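Local coordinates for protein ribonucleoside-diphosphate reductase, alpha chain (Actinobacillus ureae ATCC 25976, PDB 6DQX) that probably reduces ribonucleoside diphosphates to deoxyribonucleoside diphosphates, acting as the catalytic subunit of a class Id ribonucleotide reductase, at residues T121-M126 against L333-R338; M279-N284 against H337-R342; Y356-N361 against Y450-L455. All blocks are in the same frame, centred on the assembly; numbering follows the deposited sequence.

Contact 1 (T121-M126 against L333-R338); sequences TAEVGM and LDRAHR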
loop_
_atom_site.group_PDB
_atom_site.type_symbol
_atom_site.label_atom_id
_atom_site.label_comp_id
_atom_site.label_asym_id
_atom_site.label_seq_id
_atom_site.Cartn_x
_atom_site.Cartn_y
_atom_site.Cartn_z
ATOM N N THR A 121 6.762 0.329 0.566
ATOM C CA THR A 121 5.509 0.266 -0.171
ATOM C C THR A 121 5.478 1.258 -1.342
ATOM O O THR A 121 5.110 0.900 -2.468
ATOM C CB THR A 121 4.290 0.486 0.793
ATOM O OG1 THR A 121 4.313 -0.526 1.799
ATOM C CG2 THR A 121 2.992 0.378 0.088
ATOM N N ALA A 122 5.882 2.500 -1.076
ATOM C CA ALA A 122 5.894 3.520 -2.099
ATOM C C ALA A 122 6.964 3.212 -3.170
ATOM O O ALA A 122 6.716 3.453 -4.339
ATOM C CB ALA A 122 6.112 4.899 -1.477
ATOM N N GLU A 123 8.116 2.668 -2.782
ATOM C CA GLU A 123 9.154 2.240 -3.776
ATOM C C GLU A 123 8.588 1.231 -4.731
ATOM O O GLU A 123 8.643 1.430 -5.955
ATOM C CB GLU A 123 10.374 1.629 -3.099
ATOM C CG GLU A 123 11.313 2.582 -2.387
ATOM C CD GLU A 123 12.403 1.830 -1.633
ATOM O OE1 GLU A 123 12.132 0.735 -1.103
ATOM O OE2 GLU A 123 13.541 2.324 -1.545
ATOM N N VAL A 124 8.002 0.171 -4.164
ATOM C CA VAL A 124 7.397 -0.892 -4.948
ATOM C C VAL A 124 6.264 -0.390 -5.858
ATOM O O VAL A 124 6.154 -0.786 -7.031
ATOM C CB VAL A 124 6.945 -2.070 -4.055
ATOM C CG1 VAL A 124 6.205 -3.128 -4.871
ATOM C CG2 VAL A 124 8.132 -2.703 -3.341
ATOM N N GLY A 125 5.423 0.508 -5.346
ATOM C CA GLY A 125 4.425 1.119 -6.176
ATOM C C GLY A 125 4.979 1.853 -7.371
ATOM O O GLY A 125 4.527 1.636 -8.494
ATOM N N MET A 126 5.965 2.721 -7.135
ATOM C CA MET A 126 6.542 3.511 -8.204
ATOM C C MET A 126 7.243 2.610 -9.224
ATOM O O MET A 126 7.121 2.839 -10.436
ATOM C CB MET A 126 7.550 4.539 -7.677
ATOM C CG MET A 126 6.948 5.656 -6.832
ATOM S SD MET A 126 5.644 6.520 -7.708
ATOM C CE MET A 126 6.501 7.234 -9.087
ATOM N N LEU A 333 12.347 7.175 -4.886
ATOM C CA LEU A 333 13.492 6.364 -5.318
ATOM C C LEU A 333 14.841 6.826 -4.713
ATOM O O LEU A 333 15.922 6.407 -5.192
ATOM C CB LEU A 333 13.539 6.377 -6.831
ATOM C CG LEU A 333 12.284 5.860 -7.559
ATOM C CD1 LEU A 333 12.611 5.638 -9.021
ATOM C CD2 LEU A 333 11.704 4.600 -6.941
ATOM N N ASP A 334 14.801 7.612 -3.637
ATOM C CA ASP A 334 16.044 8.169 -3.050
ATOM C C ASP A 334 17.026 7.084 -2.576
ATOM O O ASP A 334 18.236 7.285 -2.659
ATOM C CB ASP A 334 15.792 9.173 -1.911
ATOM C CG ASP A 334 14.912 8.619 -0.813
ATOM O OD1 ASP A 334 13.817 8.084 -1.131
ATOM O OD2 ASP A 334 15.287 8.748 0.379
ATOM N N ARG A 335 16.514 5.947 -2.105
ATOM C CA ARG A 335 17.399 4.895 -1.576
ATOM C C ARG A 335 18.138 4.211 -2.716
ATOM O O ARG A 335 19.291 3.819 -2.533
ATOM C CB ARG A 335 16.641 3.855 -0.745
ATOM C CG ARG A 335 16.018 4.438 0.517
ATOM C CD ARG A 335 15.776 3.409 1.583
ATOM N NE ARG A 335 14.718 2.486 1.189
ATOM C CZ ARG A 335 14.154 1.580 1.983
ATOM N NH1 ARG A 335 14.569 1.407 3.225
ATOM N NH2 ARG A 335 13.191 0.798 1.509
ATOM N N ALA A 336 17.463 4.052 -3.854
ATOM C CA ALA A 336 18.063 3.454 -5.055
ATOM C C ALA A 336 19.025 4.436 -5.724
ATOM O O ALA A 336 20.093 4.052 -6.212
ATOM C CB ALA A 336 17.006 3.024 -6.024
ATOM N N HIS A 337 18.633 5.702 -5.767
ATOM C CA HIS A 337 19.534 6.746 -6.293
ATOM C C HIS A 337 20.848 6.754 -5.532
ATOM O O HIS A 337 21.938 6.784 -6.167
ATOM C CB HIS A 337 18.859 8.114 -6.216
ATOM C CG HIS A 337 19.757 9.247 -6.586
ATOM N ND1 HIS A 337 19.988 9.598 -7.887
ATOM C CD2 HIS A 337 20.514 10.069 -5.833
ATOM C CE1 HIS A 337 20.841 10.606 -7.923
ATOM N NE2 HIS A 337 21.166 10.917 -6.690
ATOM N N ARG A 338 20.761 6.692 -4.197
ATOM C CA ARG A 338 21.916 6.647 -3.319
ATOM C C ARG A 338 22.776 5.408 -3.629
ATOM O O ARG A 338 23.997 5.507 -3.829
ATOM C CB ARG A 338 21.494 6.638 -1.851
ATOM C CG ARG A 338 22.661 6.559 -0.887
ATOM C CD ARG A 338 22.214 6.767 0.536
ATOM N NE ARG A 338 23.267 6.432 1.481
ATOM C CZ ARG A 338 24.316 7.203 1.790
ATOM N NH1 ARG A 338 24.517 8.381 1.227
ATOM N NH2 ARG A 338 25.185 6.764 2.680
HETATM O O HOH W 1 14.164 4.555 -2.766
#

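Contact 2 (M279-N284 against H337-R342); sequences MLPSSN and HRFATR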
loop_
_atom_site.group_PDB
_atom_site.type_symbol
_atom_site.label_atom_id
_atom_site.label_comp_id
_atom_site.label_asym_id
_atom_site.label_seq_id
_atom_site.Cartn_x
_atom_site.Cartn_y
_atom_site.Cartn_z
ATOM N N MET A 279 23.218 -10.261 -6.138
ATOM C CA MET A 279 23.844 -10.450 -4.809
ATOM C C MET A 279 24.424 -9.124 -4.364
ATOM O O MET A 279 25.641 -8.903 -4.433
ATOM C CB MET A 279 24.937 -11.542 -4.861
ATOM C CG MET A 279 24.430 -12.886 -5.359
ATOM S SD MET A 279 23.523 -13.704 -4.069
ATOM C CE MET A 279 22.398 -14.771 -4.953
ATOM N N LEU A 280 23.536 -8.230 -3.905
ATOM C CA LEU A 280 23.937 -6.868 -3.555
ATOM C C LEU A 280 23.323 -6.498 -2.195
ATOM O O LEU A 280 22.295 -7.069 -1.809
ATOM C CB LEU A 280 23.480 -5.865 -4.600
ATOM C CG LEU A 280 24.047 -6.057 -6.004
ATOM C CD1 LEU A 280 23.333 -5.140 -6.986
ATOM C CD2 LEU A 280 25.549 -5.787 -5.996
ATOM N N PRO A 281 23.982 -5.591 -1.467
ATOM C CA PRO A 281 23.541 -5.238 -0.122
ATOM C C PRO A 281 22.433 -4.192 -0.168
ATOM O O PRO A 281 22.503 -3.242 -0.964
ATOM C CB PRO A 281 24.801 -4.645 0.512
ATOM C CG PRO A 281 25.571 -4.068 -0.622
ATOM C CD PRO A 281 25.324 -5.047 -1.750
ATOM N N SER A 282 21.423 -4.381 0.672
ATOM C CA SER A 282 20.372 -3.378 0.872
ATOM C C SER A 282 20.363 -3.027 2.356
ATOM O O SER A 282 20.870 -3.784 3.183
ATOM C CB SER A 282 19.025 -3.899 0.390
ATOM O OG SER A 282 18.746 -5.162 0.942
ATOM N N SER A 283 19.843 -1.842 2.690
ATOM C CA SER A 283 19.893 -1.369 4.082
ATOM C C SER A 283 18.790 -0.345 4.295
ATOM O O SER A 283 18.077 -0.003 3.376
ATOM C CB SER A 283 21.229 -0.678 4.348
ATOM O OG SER A 283 21.312 0.461 3.536
ATOM N N ASN A 284 18.706 0.185 5.511
ATOM C CA ASN A 284 17.795 1.301 5.827
ATOM C C ASN A 284 17.921 2.508 4.875
ATOM O O ASN A 284 16.908 3.156 4.574
ATOM C CB ASN A 284 18.024 1.778 7.287
ATOM C CG ASN A 284 17.527 0.789 8.328
ATOM O OD1 ASN A 284 18.266 0.411 9.253
ATOM N ND2 ASN A 284 16.275 0.361 8.196
ATOM N N HIS A 337 18.633 5.702 -5.767
ATOM C CA HIS A 337 19.534 6.746 -6.293
ATOM C C HIS A 337 20.848 6.754 -5.532
ATOM O O HIS A 337 21.938 6.784 -6.167
ATOM C CB HIS A 337 18.859 8.114 -6.216
ATOM C CG HIS A 337 19.757 9.247 -6.586
ATOM N ND1 HIS A 337 19.988 9.598 -7.887
ATOM C CD2 HIS A 337 20.514 10.069 -5.833
ATOM C CE1 HIS A 337 20.841 10.606 -7.923
ATOM N NE2 HIS A 337 21.166 10.917 -6.690
ATOM N N ARG A 338 20.761 6.692 -4.197
ATOM C CA ARG A 338 21.916 6.647 -3.319
ATOM C C ARG A 338 22.776 5.408 -3.629
ATOM O O ARG A 338 23.997 5.507 -3.829
ATOM C CB ARG A 338 21.494 6.638 -1.851
ATOM C CG ARG A 338 22.661 6.559 -0.887
ATOM C CD ARG A 338 22.214 6.767 0.536
ATOM N NE ARG A 338 23.267 6.432 1.481
ATOM C CZ ARG A 338 24.316 7.203 1.790
ATOM N NH1 ARG A 338 24.517 8.381 1.227
ATOM N NH2 ARG A 338 25.185 6.764 2.680
ATOM N N PHE A 339 22.136 4.251 -3.687
ATOM C CA PHE A 339 22.866 3.027 -3.996
ATOM C C PHE A 339 23.611 3.095 -5.300
ATOM O O PHE A 339 24.810 2.793 -5.343
ATOM C CB PHE A 339 21.942 1.784 -4.022
ATOM C CG PHE A 339 22.690 0.510 -4.306
ATOM C CD1 PHE A 339 22.953 0.130 -5.607
ATOM C CD2 PHE A 339 23.147 -0.281 -3.263
ATOM C CE1 PHE A 339 23.631 -1.051 -5.892
ATOM C CE2 PHE A 339 23.854 -1.451 -3.522
ATOM C CZ PHE A 339 24.097 -1.831 -4.832
ATOM N N ALA A 340 22.915 3.455 -6.369
ATOM C CA ALA A 340 23.531 3.545 -7.682
ATOM C C ALA A 340 24.715 4.519 -7.682
ATOM O O ALA A 340 25.780 4.175 -8.176
ATOM C CB ALA A 340 22.550 3.963 -8.740
ATOM N N THR A 341 24.515 5.692 -7.102
ATOM C CA THR A 341 25.591 6.705 -6.983
ATOM C C THR A 341 26.857 6.152 -6.292
ATOM O O THR A 341 27.982 6.387 -6.746
ATOM C CB THR A 341 25.097 7.943 -6.231
ATOM O OG1 THR A 341 23.992 8.480 -6.966
ATOM C CG2 THR A 341 26.240 9.007 -6.116
ATOM N N ARG A 342 26.677 5.435 -5.187
ATOM C CA ARG A 342 27.805 5.005 -4.393
ATOM C C ARG A 342 28.464 3.700 -4.833
ATOM O O ARG A 342 29.654 3.509 -4.581
ATOM C CB ARG A 342 27.400 4.933 -2.937
ATOM C CG ARG A 342 26.880 6.263 -2.435
ATOM C CD ARG A 342 26.292 6.133 -1.060
ATOM N NE ARG A 342 27.278 6.027 -0.003
ATOM C CZ ARG A 342 27.415 5.026 0.872
ATOM N NH1 ARG A 342 26.655 3.940 0.872
ATOM N NH2 ARG A 342 28.343 5.140 1.800
#

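Contact 3 (Y356-N361 against Y450-L455); sequences YLQANN and YKNPFL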
loop_
_atom_site.group_PDB
_atom_site.type_symbol
_atom_site.label_atom_id
_atom_site.label_comp_id
_atom_site.label_asym_id
_atom_site.label_seq_id
_atom_site.Cartn_x
_atom_site.Cartn_y
_atom_site.Cartn_z
ATOM N N TYR A 356 26.595 -22.776 -27.839
ATOM C CA TYR A 356 28.031 -22.910 -28.039
ATOM C C TYR A 356 28.463 -24.382 -27.973
ATOM O O TYR A 356 29.231 -24.846 -28.828
ATOM C CB TYR A 356 28.803 -22.071 -27.019
ATOM C CG TYR A 356 30.289 -22.242 -27.122
ATOM C CD1 TYR A 356 31.006 -21.604 -28.118
ATOM C CD2 TYR A 356 30.972 -23.079 -26.253
ATOM C CE1 TYR A 356 32.375 -21.776 -28.242
ATOM C CE2 TYR A 356 32.344 -23.252 -26.365
ATOM C CZ TYR A 356 33.038 -22.599 -27.370
ATOM O OH TYR A 356 34.407 -22.755 -27.501
ATOM N N LEU A 357 27.981 -25.111 -26.968
ATOM C CA LEU A 357 28.369 -26.522 -26.821
ATOM C C LEU A 357 27.921 -27.330 -28.016
ATOM O O LEU A 357 28.705 -28.122 -28.562
ATOM C CB LEU A 357 27.836 -27.133 -25.539
ATOM C CG LEU A 357 28.419 -26.516 -24.271
ATOM C CD1 LEU A 357 27.781 -27.167 -23.081
ATOM C CD2 LEU A 357 29.938 -26.633 -24.201
ATOM N N GLN A 358 26.689 -27.099 -28.465
ATOM C CA GLN A 358 26.179 -27.837 -29.634
ATOM C C GLN A 358 26.878 -27.482 -30.928
ATOM O O GLN A 358 27.109 -28.375 -31.765
ATOM C CB GLN A 358 24.656 -27.707 -29.750
ATOM C CG GLN A 358 23.949 -28.524 -28.676
ATOM C CD GLN A 358 22.432 -28.411 -28.766
ATOM O OE1 GLN A 358 21.921 -27.512 -29.408
ATOM N NE2 GLN A 358 21.721 -29.325 -28.122
ATOM N N ALA A 359 27.279 -26.223 -31.088
ATOM C CA ALA A 359 28.027 -25.814 -32.276
ATOM C C ALA A 359 29.374 -26.527 -32.353
ATOM O O ALA A 359 29.938 -26.652 -33.443
ATOM C CB ALA A 359 28.251 -24.310 -32.302
ATOM N N ASN A 360 29.897 -26.929 -31.201
ATOM C CA ASN A 360 31.170 -27.663 -31.095
ATOM C C ASN A 360 31.035 -29.157 -30.877
ATOM O O ASN A 360 32.030 -29.832 -30.595
ATOM C CB ASN A 360 32.014 -27.017 -29.991
ATOM C CG ASN A 360 32.553 -25.683 -30.421
ATOM O OD1 ASN A 360 33.610 -25.623 -31.054
ATOM N ND2 ASN A 360 31.819 -24.598 -30.125
ATOM N N ASN A 361 29.830 -29.682 -31.056
ATOM C CA ASN A 361 29.527 -31.079 -30.867
ATOM C C ASN A 361 29.937 -31.610 -29.487
ATOM O O ASN A 361 30.480 -32.699 -29.347
ATOM C CB ASN A 361 30.168 -31.900 -31.991
ATOM C CG ASN A 361 29.520 -33.251 -32.140
ATOM O OD1 ASN A 361 28.297 -33.362 -32.074
ATOM N ND2 ASN A 361 30.327 -34.287 -32.346
ATOM N N TYR A 450 10.064 -23.508 -33.642
ATOM C CA TYR A 450 11.518 -23.630 -33.368
ATOM C C TYR A 450 12.099 -25.032 -33.602
ATOM O O TYR A 450 11.695 -25.982 -32.933
ATOM C CB TYR A 450 11.857 -23.222 -31.922
ATOM C CG TYR A 450 13.320 -23.440 -31.628
ATOM C CD1 TYR A 450 14.285 -22.524 -32.053
ATOM C CD2 TYR A 450 13.750 -24.601 -31.000
ATOM C CE1 TYR A 450 15.640 -22.758 -31.828
ATOM C CE2 TYR A 450 15.093 -24.841 -30.775
ATOM C CZ TYR A 450 16.031 -23.922 -31.177
ATOM O OH TYR A 450 17.350 -24.198 -30.934
ATOM N N LYS A 451 13.092 -25.131 -34.495
ATOM C CA LYS A 451 13.859 -26.363 -34.737
ATOM C C LYS A 451 15.333 -26.107 -34.411
ATOM O O LYS A 451 15.912 -25.133 -34.872
ATOM C CB LYS A 451 13.799 -26.783 -36.205
ATOM C CG LYS A 451 12.477 -27.356 -36.684
ATOM C CD LYS A 451 12.579 -27.747 -38.152
ATOM C CE LYS A 451 11.328 -28.468 -38.621
ATOM N NZ LYS A 451 11.424 -28.808 -40.062
ATOM N N ASN A 452 15.936 -26.993 -33.647
ATOM C CA ASN A 452 17.342 -26.838 -33.315
ATOM C C ASN A 452 18.157 -26.815 -34.621
ATOM O O ASN A 452 18.085 -27.754 -35.402
ATOM C CB ASN A 452 17.777 -27.959 -32.380
ATOM C CG ASN A 452 19.213 -27.787 -31.911
ATOM O OD1 ASN A 452 20.129 -27.768 -32.727
ATOM N ND2 ASN A 452 19.411 -27.679 -30.607
ATOM N N PRO A 453 18.919 -25.730 -34.869
ATOM C CA PRO A 453 19.604 -25.607 -36.144
ATOM C C PRO A 453 20.825 -26.536 -36.292
ATOM O O PRO A 453 21.183 -26.881 -37.416
ATOM C CB PRO A 453 19.999 -24.125 -36.185
ATOM C CG PRO A 453 20.212 -23.775 -34.768
ATOM C CD PRO A 453 19.171 -24.559 -34.011
ATOM N N PHE A 454 21.430 -26.966 -35.179
ATOM C CA PHE A 454 22.531 -27.947 -35.226
ATOM C C PHE A 454 21.991 -29.355 -35.443
ATOM O O PHE A 454 22.602 -30.156 -36.166
ATOM C CB PHE A 454 23.386 -27.877 -33.956
ATOM C CG PHE A 454 23.794 -26.489 -33.609
ATOM C CD1 PHE A 454 24.744 -25.828 -34.372
ATOM C CD2 PHE A 454 23.169 -25.803 -32.560
ATOM C CE1 PHE A 454 25.097 -24.511 -34.081
ATOM C CE2 PHE A 454 23.533 -24.495 -32.261
ATOM C CZ PHE A 454 24.496 -23.852 -33.024
ATOM N N LEU A 455 20.848 -29.673 -34.833
ATOM C CA LEU A 455 20.188 -30.953 -35.119
ATOM C C LEU A 455 19.771 -31.010 -36.587
ATOM O O LEU A 455 20.011 -32.005 -37.264
ATOM C CB LEU A 455 18.964 -31.169 -34.234
ATOM C CG LEU A 455 18.217 -32.497 -34.449
ATOM C CD1 LEU A 455 19.115 -33.704 -34.239
ATOM C CD2 LEU A 455 17.011 -32.581 -33.532
#

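Contact 1 (T121-M126 against L333-R338)
Helix 114-130 presents Glu123 to Arg335 in the first turn of helix 334-343; the backbones come nearest at Glu123 CA and Leu333 CA, 6.2 Å apart. The polar half is a buried salt bridge: Arg335 offers its NE and NH2 edge to the Glu123 carboxylate, each nitrogen taking one oxygen. Arg335 NH2 lies 2.8 Å from Glu123 OE1 and Arg335 NE 3.0 Å from Glu123 OE2. Both bonds are nearly straight, at 167° and 169°, and both acceptors lie in the guanidinium plane. The carboxylate is turned out of that plane, and each of its oxygens is approached from above its own plane. Glu123 reaches across with its chain extended beyond CG; the arginine chain meets it at about a right angle, bending at chi3 (-69°) to bring NE and NH2 alongside the carboxylate.

A water fastens the same pair again: it donates to Glu123 OE2 at 2.6 Å and accepts from Arg335 N at 2.8 Å, serving a first-turn amide that the leucine at the N-cap has no side-chain acceptor to cap. Ser108 OG also bonds Glu123 OE1, Ser287 OG bonds Glu123 OE2, and Thr120 OG1 bonds Arg335 NH2. Such multiple bonding would favour the ionised carboxylate. Beside this network, Leu333 CD2 packs on Met126 CB at 4.2 Å.

Helix 114-130 also meets the second subunit, where Thr121 packs on Thr121 of that chain. The ion pair thus joins a subunit-interface helix to helix 334-343 within the barrel domain, consistent with the helical dimer contact of class I reductases.

Contact 2 (M279-N284 against H337-R342)
His337 O, in the same helical turn as the Phe339 that meets Leu280 and Pro281, is gripped twice by Thr341. The backbone amide, Thr341 N, bonds it at 3.0 Å and the hydroxyl, Thr341 OG1, donates to it at 2.8 Å, the two arriving from opposite faces of the carbonyl plane. This helix, 334-343, belongs to the ribonucleotide reductase barrel domain, and it packs here on the irregular chain leading into strand 288-296. By its place in the sequence, that chain probably follows the finger loop of the reductase barrel.

Phe339 carries the packing alone on the helix side. With its CG opposite the backbone N (chi1 -179°), the ring is thrown out from the helix toward the loop. Leu280 crosses it at about a right angle, touching Phe339 CZ with CD1 at 4.0 Å and with CB at much the same range. Pro281 comes against the neighbouring ring atom with two different groups: its ring carbon CG lies 4.3 Å from Phe339 CE2, while its carbonyl closes in further. Tyr262 and Phe288 touch both Leu280 and Phe339, and His343 stacks on the Phe339 ring, so the aromatic side chain is held within a buried apolar cluster. No hydrogen bond joins the two segments; their nearest approach is Pro281 O to Phe339 CE2, 3.4 Å, oblique to the ring.

Contact 3 (Y356-N361 against Y450-L455)
Phe454 lays one face of its ring over the last turn of helix 353-359, against the backbone joining Gln358 to Ala359. Ala359 N sits 4.0 Å above the ring plane, over its centre, and Gln358 C lies nearer the rim. The two CB atoms lie over the same face, toward opposite margins: Gln358 CB is 3.7 Å from Phe454 CD2 and Ala359 CB 3.6 Å from Phe454 CE1. Behind the ring, Pro453 CG covers part of the opposite face. Phe454 takes up this place with CG beside its own backbone N (chi1 -49°), swinging the ring across to the other helix.

Next to the ring, two amides come from opposite directions. Asn452 ND2 donates to Gln358 OE1 over 2.8 Å, almost straight at 172°. The oxygen lies in the Asn452 amide plane, while the donor is tilted from the Gln358 carbonyl plane. Gln358 is extended beyond CG, long enough to deliver OE1, and its NE2 is held by Val493 O, which fixes the amide's flip. Asn452, its CG trans to the backbone N (chi1 -175°), works in both directions: ND2 reaches across while OD1 turns back to accept from Leu455 N at 2.9 Å, with a weak second bond from Phe454 N.

Within the 356-361 segment, Asn360 ND2 bonds back to Tyr356 O. Asn361, with positive phi, is the C-prime residue: its backbone N bonds Gln358 O, and Ile362 N bonds Leu357 O. Here the C-terminal end of one helix, closed by this Schellman motif, abuts the asparagine N-cap that starts helix 453-461.

In the fold
Contacts 1 and 2 are neighbours, their centres 11 Å apart, and share helix 334-343: one end of it is tied to helix 114-130, while Phe339 meets the loop before strand 288-296. They also touch directly, since Arg335 NH1 of contact 1 probably bonds Asn284 O of contact 2. Contact 3 lies on the opposite side of the chain's centre, about 43 Å from contact 1 and 40 Å from contact 2, centre to centre. Along the chain it opens only after both have closed. Helix 334-343 thus connects a helix that meets the second subunit with a loop segment that touches no other chain, whereas contact 3 joins two helices on the far side.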